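Local structure of N-terminal acetyltransferase-like protein (Chaetomium thermophilum, 5NNP) at residues R509-F514 / N565-M570; R558-A563 / M659-Y664; D674-G679 / L693-A698. The protein probably serves as the helical-repeat auxiliary subunit of a NatA-type N-terminal acetyltransferase, supporting acetyl transfer to the N termini of proteins. One frame throughout, in Å; residues are numbered along the deposited sequence.

Along the chain, helix 503-523 comes first, and interaction 1 closes a mostly helical loop of 50 residues by joining it to helix 554-572. Interaction 2 starts from the preceding turns of that same helix and closes a longer loop of 95 residues, much of it unmodelled, onto helix 654-668. The segments of the two contacts alternate, so they cross without nesting, and their centres lie about 7 Å apart. Interaction 3 follows in series and is local: it pairs helices 673-685 and 689-702 across a short turn. Leu-561 and Leu-662 of interaction 2 pack on helix 673-685, carrying the stack of helices onward toward the C terminus.

Interaction 1: residues R509-F514 / N565-M570; sequences RYHTVF and NLYLSM
Tyr-510 lays the edge of its ring against Leu-566, with CE2 4.0 Å from the methyl CD2 of the leucine. The two side chains extend from helices 503-523 and 554-572 of what is, by family, a TPR-type alpha-solenoid, here joined across two intervening helices. The backbones stand well apart: the closest CA atoms, those of Tyr-510 and Leu-566, are 9.9 Å from each other. At this spacing the aromatic rings of Tyr-510, His-511 and Tyr-567 do most of the reaching, and the branched apolar end of Leu-566 meets the first of them at about a right angle. The phenol hydroxyl of Tyr-510 looks to another helix and is hydrogen-bonded to Gln-498 OE1, so this one residue has an apolar ring edge on one helix and a polar tip on another.

One residue further along each helix, His-511 and Tyr-567 supply the polar half of the contact, again crossing at about a right angle. Tyr-567 also packs on Pro-654 and Ala-658 of helix 654-668. In both residues CG lies anti to the carbonyl carbon (chi1 -84° in His-511, -81° in Tyr-567), which carries both rings across the gap, so that NE2 and OH come together. Replacing His-511 with a leucine would probably leave the hydroxyl of the buried Tyr-567 without its N-H donor and the phenol ring less firmly placed. Histidine suits the site because it combines a flat aromatic ring, which Phe-661 of helix 654-668 meets edge-to-face, with a directional N-H: NE2 gives its hydrogen to Tyr-567 OH over 2.9 Å at an N-H...O angle of 165°, with the oxygen close to the imidazole plane.

Interaction 2: residues R558-A563 / M659-Y664; sequences RAALDA and MKFLNY
Phe-661 turns one face of its ring squarely toward Ala-563, whose methyl CB sits over the ring centre at 3.6 Å, 12° off the normal. This is a CH-pi contact, part of the helix-to-helix packing of a TPR-like array, and the methyl reaches the whole ring rather than one corner of it. A chi1 of -63° sets CG beside the backbone N, and with the ring turned crosswise to its stem (chi2 90°) that face looks to helix 554-572. Ala-560, one turn earlier, meets the ring obliquely, its CB 4.3 Å from CD2 of Phe-661. Alanine suits both places: the CA atoms of Ala-560 and Phe-661 are only 5.4 Å apart, while at Ala-563 a single methyl is enough to fill the distance to the ring face. The segments meet through apolar packing, and just beyond them the carbonyl O of Phe-661 is hydrogen-bonded to Tyr-556 OH.

Further round, Phe-514 of helix 503-523 meets the ring of Phe-661 with its plane inclined, Ala-559 packs on Val-513 of that helix and on Thr-491 of helix 487-499, and Leu-561 rests on Asp-674 and Ala-678 of helix 673-685.

Interaction 3: residues D674-G679 / L693-A698; sequences DGQIAG and LRCLKA
Helices 673-685 and 689-702 run antiparallel, their short segments inclined at 152° with an axis separation of 8.2 Å at closest approach. They form an antiparallel helical hairpin, consistent with the TPR-clan, alpha-solenoid character of this family, with a turn of three residues joining the two arms. The backbones are nearest at Gln-676 and Cys-695, whose CA atoms lie 4.9 Å apart, and small residues at the interface allow this closeness: Gly-679 on one helix, Cys-695 and Ala-698 on the other.

Gln-676 is the one long side chain at the heart of the contact. The chain bends at chi2 (-64°), folding the amide back against helix 689-702. The methyl CB of Ala-698 rests on that amide, 3.4 Å from CD of Gln-676, and OE1 of Gln-676 comes alongside CB of Cys-695 at 3.6 Å. No hydrogen bond passes between the segments; the NE2 of Gln-676 is bonded instead to the carbonyl of Pro-670, which satisfies the amide nitrogen of this buried residue. Leu-666 of helix 654-668 touches both Gln-676 and Cys-695, linking the hairpin to the preceding helix. On another side of helix 689-702, Leu-693 and Arg-694 pack on Ile-44 of a neighbouring subunit, while Leu-696 lies on helix 707-723.

Cys-695 is a small side chain that fits between the closely packed backbones, its CB 3.4 Å from the backbone O of Gln-676. A beta carbon at Gly-679 would point toward helix 689-702 and probably crowd the sulfur, consistent with glycine here; as it is, SG of Cys-695 lies 3.8 Å from the carbonyl carbon C of Gly-679.

Interaction 1: residues R509-F514 / N565-M570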
loop_
_atom_site.group_PDB
_atom_site.type_symbol
_atom_site.label_atom_id
_atom_site.label_comp_id
_atom_site.label_asym_id
_atom_site.label_seq_id
_atom_site.Cartn_x
_atom_site.Cartn_y
_atom_site.Cartn_z
ATOM N N ARG A 509 -1.664 -4.394 21.030
ATOM C CA ARG A 509 -1.015 -3.721 19.899
ATOM C C ARG A 509 -1.095 -4.542 18.615
ATOM O O ARG A 509 -1.504 -4.026 17.569
ATOM C CB ARG A 509 0.448 -3.421 20.220
ATOM C CG ARG A 509 0.631 -2.547 21.441
ATOM C CD ARG A 509 0.115 -1.136 21.168
ATOM N NE ARG A 509 0.301 -0.294 22.340
ATOM C CZ ARG A 509 -0.602 -0.140 23.303
ATOM N NH1 ARG A 509 -1.763 -0.763 23.230
ATOM N NH2 ARG A 509 -0.339 0.636 24.346
ATOM N N TYR A 510 -0.685 -5.811 18.693
ATOM C CA TYR A 510 -0.741 -6.700 17.531
ATOM C C TYR A 510 -2.180 -6.787 16.988
ATOM O O TYR A 510 -2.406 -6.720 15.769
ATOM C CB TYR A 510 -0.206 -8.097 17.878
ATOM C CG TYR A 510 1.203 -8.087 18.443
ATOM C CD1 TYR A 510 2.130 -7.139 18.020
ATOM C CD2 TYR A 510 1.603 -9.007 19.414
ATOM C CE1 TYR A 510 3.413 -7.109 18.528
ATOM C CE2 TYR A 510 2.888 -8.985 19.932
ATOM C CZ TYR A 510 3.793 -8.033 19.484
ATOM O OH TYR A 510 5.080 -7.994 19.994
ATOM N N HIS A 511 -3.152 -6.902 17.888
ATOM C CA HIS A 511 -4.544 -6.891 17.463
ATOM C C HIS A 511 -4.926 -5.577 16.771
ATOM O O HIS A 511 -5.711 -5.575 15.824
ATOM C CB HIS A 511 -5.471 -7.161 18.645
ATOM C CG HIS A 511 -5.655 -8.615 18.931
ATOM N ND1 HIS A 511 -6.815 -9.291 18.628
ATOM C CD2 HIS A 511 -4.814 -9.529 19.469
ATOM C CE1 HIS A 511 -6.687 -10.557 18.979
ATOM N NE2 HIS A 511 -5.480 -10.727 19.489
ATOM N N THR A 512 -4.367 -4.465 17.229
ATOM C CA THR A 512 -4.675 -3.184 16.608
ATOM C C THR A 512 -4.166 -3.098 15.164
ATOM O O THR A 512 -4.865 -2.589 14.288
ATOM C CB THR A 512 -4.111 -2.029 17.450
ATOM O OG1 THR A 512 -4.820 -1.993 18.686
ATOM C CG2 THR A 512 -4.279 -0.686 16.756
ATOM N N VAL A 513 -2.958 -3.595 14.915
ATOM C CA VAL A 513 -2.428 -3.673 13.557
ATOM C C VAL A 513 -3.286 -4.595 12.666
ATOM O O VAL A 513 -3.478 -4.345 11.483
ATOM C CB VAL A 513 -0.980 -4.171 13.578
ATOM C CG1 VAL A 513 -0.496 -4.532 12.191
ATOM C CG2 VAL A 513 -0.086 -3.126 14.222
ATOM N N PHE A 514 -3.799 -5.665 13.247
ATOM C CA PHE A 514 -4.685 -6.567 12.535
ATOM C C PHE A 514 -5.964 -5.820 12.089
ATOM O O PHE A 514 -6.414 -5.962 10.950
ATOM C CB PHE A 514 -5.008 -7.768 13.437
ATOM C CG PHE A 514 -5.842 -8.820 12.786
ATOM C CD1 PHE A 514 -7.234 -8.727 12.797
ATOM C CD2 PHE A 514 -5.244 -9.920 12.176
ATOM C CE1 PHE A 514 -8.020 -9.712 12.207
ATOM C CE2 PHE A 514 -6.025 -10.917 11.572
ATOM C CZ PHE A 514 -7.413 -10.810 11.582
ATOM N N ASN A 565 3.750 -16.041 17.579
ATOM C CA ASN A 565 4.813 -16.405 18.508
ATOM C C ASN A 565 4.460 -16.172 19.986
ATOM O O ASN A 565 4.848 -16.957 20.856
ATOM C CB ASN A 565 6.088 -15.638 18.157
ATOM C CG ASN A 565 6.803 -16.225 16.958
ATOM O OD1 ASN A 565 6.657 -17.414 16.645
ATOM N ND2 ASN A 565 7.592 -15.399 16.283
ATOM N N LEU A 566 3.720 -15.104 20.270
ATOM C CA LEU A 566 3.344 -14.786 21.641
ATOM C C LEU A 566 2.239 -15.713 22.154
ATOM O O LEU A 566 2.212 -16.042 23.343
ATOM C CB LEU A 566 2.905 -13.324 21.750
ATOM C CG LEU A 566 2.479 -12.800 23.125
ATOM C CD1 LEU A 566 3.520 -13.124 24.203
ATOM C CD2 LEU A 566 2.190 -11.290 23.069
ATOM N N TYR A 567 1.338 -16.141 21.271
ATOM C CA TYR A 567 0.309 -17.116 21.663
ATOM C C TYR A 567 0.932 -18.496 21.907
ATOM O O TYR A 567 0.538 -19.211 22.830
ATOM C CB TYR A 567 -0.799 -17.223 20.605
ATOM C CG TYR A 567 -1.854 -16.129 20.664
ATOM C CD1 TYR A 567 -2.583 -15.900 21.825
ATOM C CD2 TYR A 567 -2.135 -15.340 19.550
ATOM C CE1 TYR A 567 -3.547 -14.913 21.884
ATOM C CE2 TYR A 567 -3.100 -14.344 19.602
ATOM C CZ TYR A 567 -3.805 -14.140 20.770
ATOM O OH TYR A 567 -4.769 -13.159 20.823
ATOM N N LEU A 568 1.890 -18.866 21.059
ATOM C CA LEU A 568 2.658 -20.090 21.224
ATOM C C LEU A 568 3.350 -20.120 22.586
ATOM O O LEU A 568 3.362 -21.145 23.287
ATOM C CB LEU A 568 3.695 -20.213 20.116
ATOM C CG LEU A 568 3.241 -20.897 18.836
ATOM C CD1 LEU A 568 4.292 -20.729 17.737
ATOM C CD2 LEU A 568 2.944 -22.367 19.122
ATOM N N SER A 569 3.938 -18.981 22.940
ATOM C CA SER A 569 4.586 -18.828 24.231
ATOM C C SER A 569 3.569 -18.986 25.356
ATOM O O SER A 569 3.807 -19.722 26.313
ATOM C CB SER A 569 5.277 -17.471 24.320
ATOM O OG SER A 569 5.466 -17.085 25.669
ATOM N N MET A 570 2.436 -18.296 25.232
ATOM C CA MET A 570 1.367 -18.393 26.224
ATOM C C MET A 570 0.839 -19.816 26.360
ATOM O O MET A 570 0.404 -20.215 27.437
ATOM C CB MET A 570 0.213 -17.451 25.876
ATOM C CG MET A 570 0.558 -15.979 25.949
ATOM S SD MET A 570 -0.703 -14.971 25.131
ATOM C CE MET A 570 -2.144 -15.323 26.143
#

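Interaction 2: residues R558-A563 / M659-Y664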
loop_
_atom_site.group_PDB
_atom_site.type_symbol
_atom_site.label_atom_id
_atom_site.label_comp_id
_atom_site.label_asym_id
_atom_site.label_seq_id
_atom_site.Cartn_x
_atom_site.Cartn_y
_atom_site.Cartn_z
ATOM N N ARG A 558 4.778 -8.801 9.923
ATOM C CA ARG A 558 5.592 -8.643 11.130
ATOM C C ARG A 558 4.759 -8.726 12.418
ATOM O O ARG A 558 5.000 -9.579 13.276
ATOM C CB ARG A 558 6.359 -7.323 11.081
ATOM C CG ARG A 558 7.352 -7.164 12.219
ATOM C CD ARG A 558 8.233 -5.946 12.040
ATOM N NE ARG A 558 8.901 -5.590 13.285
ATOM C CZ ARG A 558 9.520 -4.432 13.503
ATOM N NH1 ARG A 558 9.555 -3.507 12.556
ATOM N NH2 ARG A 558 10.090 -4.198 14.675
ATOM N N ALA A 559 3.775 -7.841 12.543
ATOM C CA ALA A 559 2.904 -7.849 13.706
ATOM C C ALA A 559 2.202 -9.185 13.840
ATOM O O ALA A 559 1.984 -9.652 14.953
ATOM C CB ALA A 559 1.880 -6.724 13.624
ATOM N N ALA A 560 1.838 -9.799 12.715
ATOM C CA ALA A 560 1.100 -11.059 12.761
ATOM C C ALA A 560 1.981 -12.211 13.229
ATOM O O ALA A 560 1.538 -13.080 13.981
ATOM C CB ALA A 560 0.499 -11.382 11.405
ATOM N N LEU A 561 3.233 -12.223 12.795
ATOM C CA LEU A 561 4.134 -13.268 13.256
ATOM C C LEU A 561 4.469 -13.067 14.738
ATOM O O LEU A 561 4.710 -14.030 15.454
ATOM C CB LEU A 561 5.401 -13.308 12.409
ATOM C CG LEU A 561 6.450 -14.336 12.832
ATOM C CD1 LEU A 561 5.901 -15.762 12.885
ATOM C CD2 LEU A 561 7.611 -14.265 11.876
ATOM N N ASP A 562 4.468 -11.816 15.199
ATOM C CA ASP A 562 4.631 -11.541 16.629
ATOM C C ASP A 562 3.492 -12.168 17.435
ATOM O O ASP A 562 3.733 -12.933 18.361
ATOM C CB ASP A 562 4.687 -10.036 16.923
ATOM C CG ASP A 562 5.908 -9.346 16.322
ATOM O OD1 ASP A 562 6.861 -10.018 15.870
ATOM O OD2 ASP A 562 5.916 -8.102 16.305
ATOM N N ALA A 563 2.253 -11.823 17.093
ATOM C CA ALA A 563 1.076 -12.429 17.732
ATOM C C ALA A 563 1.171 -13.964 17.822
ATOM O O ALA A 563 0.952 -14.542 18.878
ATOM C CB ALA A 563 -0.208 -12.030 16.985
ATOM N N MET A 659 -5.144 -18.343 15.190
ATOM C CA MET A 659 -5.533 -18.783 13.849
ATOM C C MET A 659 -5.843 -17.654 12.855
ATOM O O MET A 659 -5.432 -17.728 11.701
ATOM C CB MET A 659 -6.733 -19.720 13.940
ATOM C CG MET A 659 -6.441 -20.991 14.717
ATOM S SD MET A 659 -4.846 -21.679 14.247
ATOM C CE MET A 659 -5.127 -22.233 12.564
ATOM N N LYS A 660 -6.552 -16.612 13.278
ATOM C CA LYS A 660 -6.866 -15.533 12.337
ATOM C C LYS A 660 -5.596 -14.804 11.860
ATOM O O LYS A 660 -5.527 -14.359 10.702
ATOM C CB LYS A 660 -7.868 -14.537 12.949
ATOM C CG LYS A 660 -7.338 -13.629 14.051
ATOM C CD LYS A 660 -8.314 -12.481 14.331
ATOM C CE LYS A 660 -7.733 -11.446 15.293
ATOM N NZ LYS A 660 -8.711 -10.388 15.696
ATOM N N PHE A 661 -4.590 -14.704 12.733
ATOM C CA PHE A 661 -3.300 -14.153 12.328
ATOM C C PHE A 661 -2.554 -15.089 11.378
ATOM O O PHE A 661 -2.032 -14.667 10.337
ATOM C CB PHE A 661 -2.420 -13.875 13.542
ATOM C CG PHE A 661 -2.975 -12.843 14.489
ATOM C CD1 PHE A 661 -3.804 -13.213 15.535
ATOM C CD2 PHE A 661 -2.632 -11.506 14.352
ATOM C CE1 PHE A 661 -4.296 -12.265 16.419
ATOM C CE2 PHE A 661 -3.119 -10.555 15.229
ATOM C CZ PHE A 661 -3.951 -10.931 16.266
ATOM N N LEU A 662 -2.507 -16.365 11.753
ATOM C CA LEU A 662 -1.742 -17.373 11.035
ATOM C C LEU A 662 -2.295 -17.661 9.635
ATOM O O LEU A 662 -1.534 -17.754 8.670
ATOM C CB LEU A 662 -1.699 -18.663 11.853
ATOM C CG LEU A 662 -0.953 -19.814 11.193
ATOM C CD1 LEU A 662 0.512 -19.436 11.027
ATOM C CD2 LEU A 662 -1.134 -21.105 11.993
ATOM N N ASN A 663 -3.613 -17.812 9.534
ATOM C CA ASN A 663 -4.281 -18.040 8.251
ATOM C C ASN A 663 -3.878 -17.051 7.159
ATOM O O ASN A 663 -3.631 -17.433 6.013
ATOM C CB ASN A 663 -5.801 -17.983 8.416
ATOM C CG ASN A 663 -6.359 -19.135 9.240
ATOM O OD1 ASN A 663 -5.771 -20.224 9.324
ATOM N ND2 ASN A 663 -7.513 -18.898 9.847
ATOM N N TYR A 664 -3.814 -15.774 7.507
ATOM C CA TYR A 664 -3.377 -14.769 6.544
ATOM C C TYR A 664 -1.907 -14.925 6.230
ATOM O O TYR A 664 -1.475 -14.666 5.108
ATOM C CB TYR A 664 -3.630 -13.364 7.065
ATOM C CG TYR A 664 -5.064 -12.926 6.998
ATOM C CD1 TYR A 664 -5.905 -13.387 5.989
ATOM C CD2 TYR A 664 -5.580 -12.035 7.931
ATOM C CE1 TYR A 664 -7.218 -12.976 5.915
ATOM C CE2 TYR A 664 -6.884 -11.624 7.866
ATOM C CZ TYR A 664 -7.699 -12.099 6.851
ATOM O OH TYR A 664 -8.995 -11.680 6.771
#

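Interaction 3: residues D674-G679 / L693-A698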
loop_
_atom_site.group_PDB
_atom_site.type_symbol
_atom_site.label_atom_id
_atom_site.label_comp_id
_atom_site.label_asym_id
_atom_site.label_seq_id
_atom_site.Cartn_x
_atom_site.Cartn_y
_atom_site.Cartn_z
ATOM N N ASP A 674 9.635 -18.258 7.921
ATOM C CA ASP A 674 9.349 -17.944 9.317
ATOM C C ASP A 674 7.902 -18.260 9.641
ATOM O O ASP A 674 7.605 -18.809 10.712
ATOM C CB ASP A 674 9.639 -16.473 9.625
ATOM C CG ASP A 674 11.116 -16.137 9.566
ATOM O OD1 ASP A 674 11.952 -17.033 9.797
ATOM O OD2 ASP A 674 11.440 -14.964 9.289
ATOM N N GLY A 675 7.017 -17.905 8.705
ATOM C CA GLY A 675 5.603 -18.212 8.800
ATOM C C GLY A 675 5.326 -19.705 8.817
ATOM O O GLY A 675 4.549 -20.176 9.641
ATOM N N GLN A 676 5.971 -20.448 7.919
ATOM C CA GLN A 676 5.835 -21.908 7.848
ATOM C C GLN A 676 6.339 -22.627 9.103
ATOM O O GLN A 676 5.736 -23.602 9.575
ATOM C CB GLN A 676 6.575 -22.440 6.622
ATOM C CG GLN A 676 6.014 -21.907 5.312
ATOM C CD GLN A 676 4.593 -22.366 5.091
ATOM O OE1 GLN A 676 4.070 -23.155 5.876
ATOM N NE2 GLN A 676 3.957 -21.882 4.018
ATOM N N ILE A 677 7.452 -22.143 9.634
ATOM C CA ILE A 677 8.008 -22.690 10.862
ATOM C C ILE A 677 7.048 -22.450 12.025
ATOM O O ILE A 677 6.823 -23.343 12.850
ATOM C CB ILE A 677 9.381 -22.075 11.183
ATOM C CG1 ILE A 677 10.374 -22.396 10.067
ATOM C CG2 ILE A 677 9.898 -22.588 12.508
ATOM C CD1 ILE A 677 11.665 -21.596 10.143
ATOM N N ALA A 678 6.467 -21.250 12.071
ATOM C CA ALA A 678 5.535 -20.887 13.135
ATOM C C ALA A 678 4.225 -21.653 13.003
ATOM O O ALA A 678 3.638 -22.067 14.007
ATOM C CB ALA A 678 5.269 -19.389 13.135
ATOM N N GLY A 679 3.772 -21.834 11.767
ATOM C CA GLY A 679 2.604 -22.648 11.504
ATOM C C GLY A 679 2.789 -24.072 12.014
ATOM O O GLY A 679 1.894 -24.648 12.647
ATOM N N LEU A 693 2.354 -31.052 8.621
ATOM C CA LEU A 693 3.162 -31.561 7.523
ATOM C C LEU A 693 3.169 -30.597 6.344
ATOM O O LEU A 693 4.181 -30.433 5.657
ATOM C CB LEU A 693 2.645 -32.919 7.074
ATOM C CG LEU A 693 3.431 -33.568 5.942
ATOM C CD1 LEU A 693 4.896 -33.689 6.324
ATOM C CD2 LEU A 693 2.843 -34.929 5.622
ATOM N N ARG A 694 2.032 -29.958 6.110
ATOM C CA ARG A 694 1.900 -29.059 4.981
ATOM C C ARG A 694 2.844 -27.880 5.130
ATOM O O ARG A 694 3.548 -27.520 4.187
ATOM C CB ARG A 694 0.468 -28.587 4.860
ATOM C CG ARG A 694 0.202 -27.612 3.747
ATOM C CD ARG A 694 -1.285 -27.373 3.718
ATOM N NE ARG A 694 -1.713 -26.428 2.701
ATOM C CZ ARG A 694 -2.131 -25.196 2.953
ATOM N NH1 ARG A 694 -2.167 -24.734 4.198
ATOM N NH2 ARG A 694 -2.511 -24.424 1.950
ATOM N N CYS A 695 2.843 -27.292 6.325
ATOM C CA CYS A 695 3.811 -26.272 6.708
ATOM C C CYS A 695 5.243 -26.753 6.552
ATOM O O CYS A 695 6.075 -26.061 5.969
ATOM C CB CYS A 695 3.589 -25.843 8.152
ATOM S SG CYS A 695 2.135 -24.841 8.388
ATOM N N LEU A 696 5.525 -27.933 7.093
ATOM C CA LEU A 696 6.864 -28.501 7.028
ATOM C C LEU A 696 7.313 -28.668 5.573
ATOM O O LEU A 696 8.397 -28.221 5.214
ATOM C CB LEU A 696 6.918 -29.835 7.773
ATOM C CG LEU A 696 8.294 -30.486 7.966
ATOM C CD1 LEU A 696 9.265 -29.612 8.779
ATOM C CD2 LEU A 696 8.132 -31.836 8.626
ATOM N N LYS A 697 6.473 -29.274 4.731
ATOM C CA LYS A 697 6.807 -29.452 3.313
ATOM C C LYS A 697 7.027 -28.114 2.601
ATOM O O LYS A 697 7.831 -28.029 1.679
ATOM C CB LYS A 697 5.721 -30.251 2.579
ATOM C CG LYS A 697 5.565 -31.695 3.063
ATOM C CD LYS A 697 4.854 -32.596 2.041
ATOM C CE LYS A 697 5.744 -32.873 0.844
ATOM N NZ LYS A 697 5.078 -33.729 -0.166
ATOM N N ALA A 698 6.313 -27.072 3.019
ATOM C CA ALA A 698 6.518 -25.737 2.445
ATOM C C ALA A 698 7.879 -25.159 2.855
ATOM O O ALA A 698 8.697 -24.776 2.013
ATOM C CB ALA A 698 5.390 -24.792 2.861
#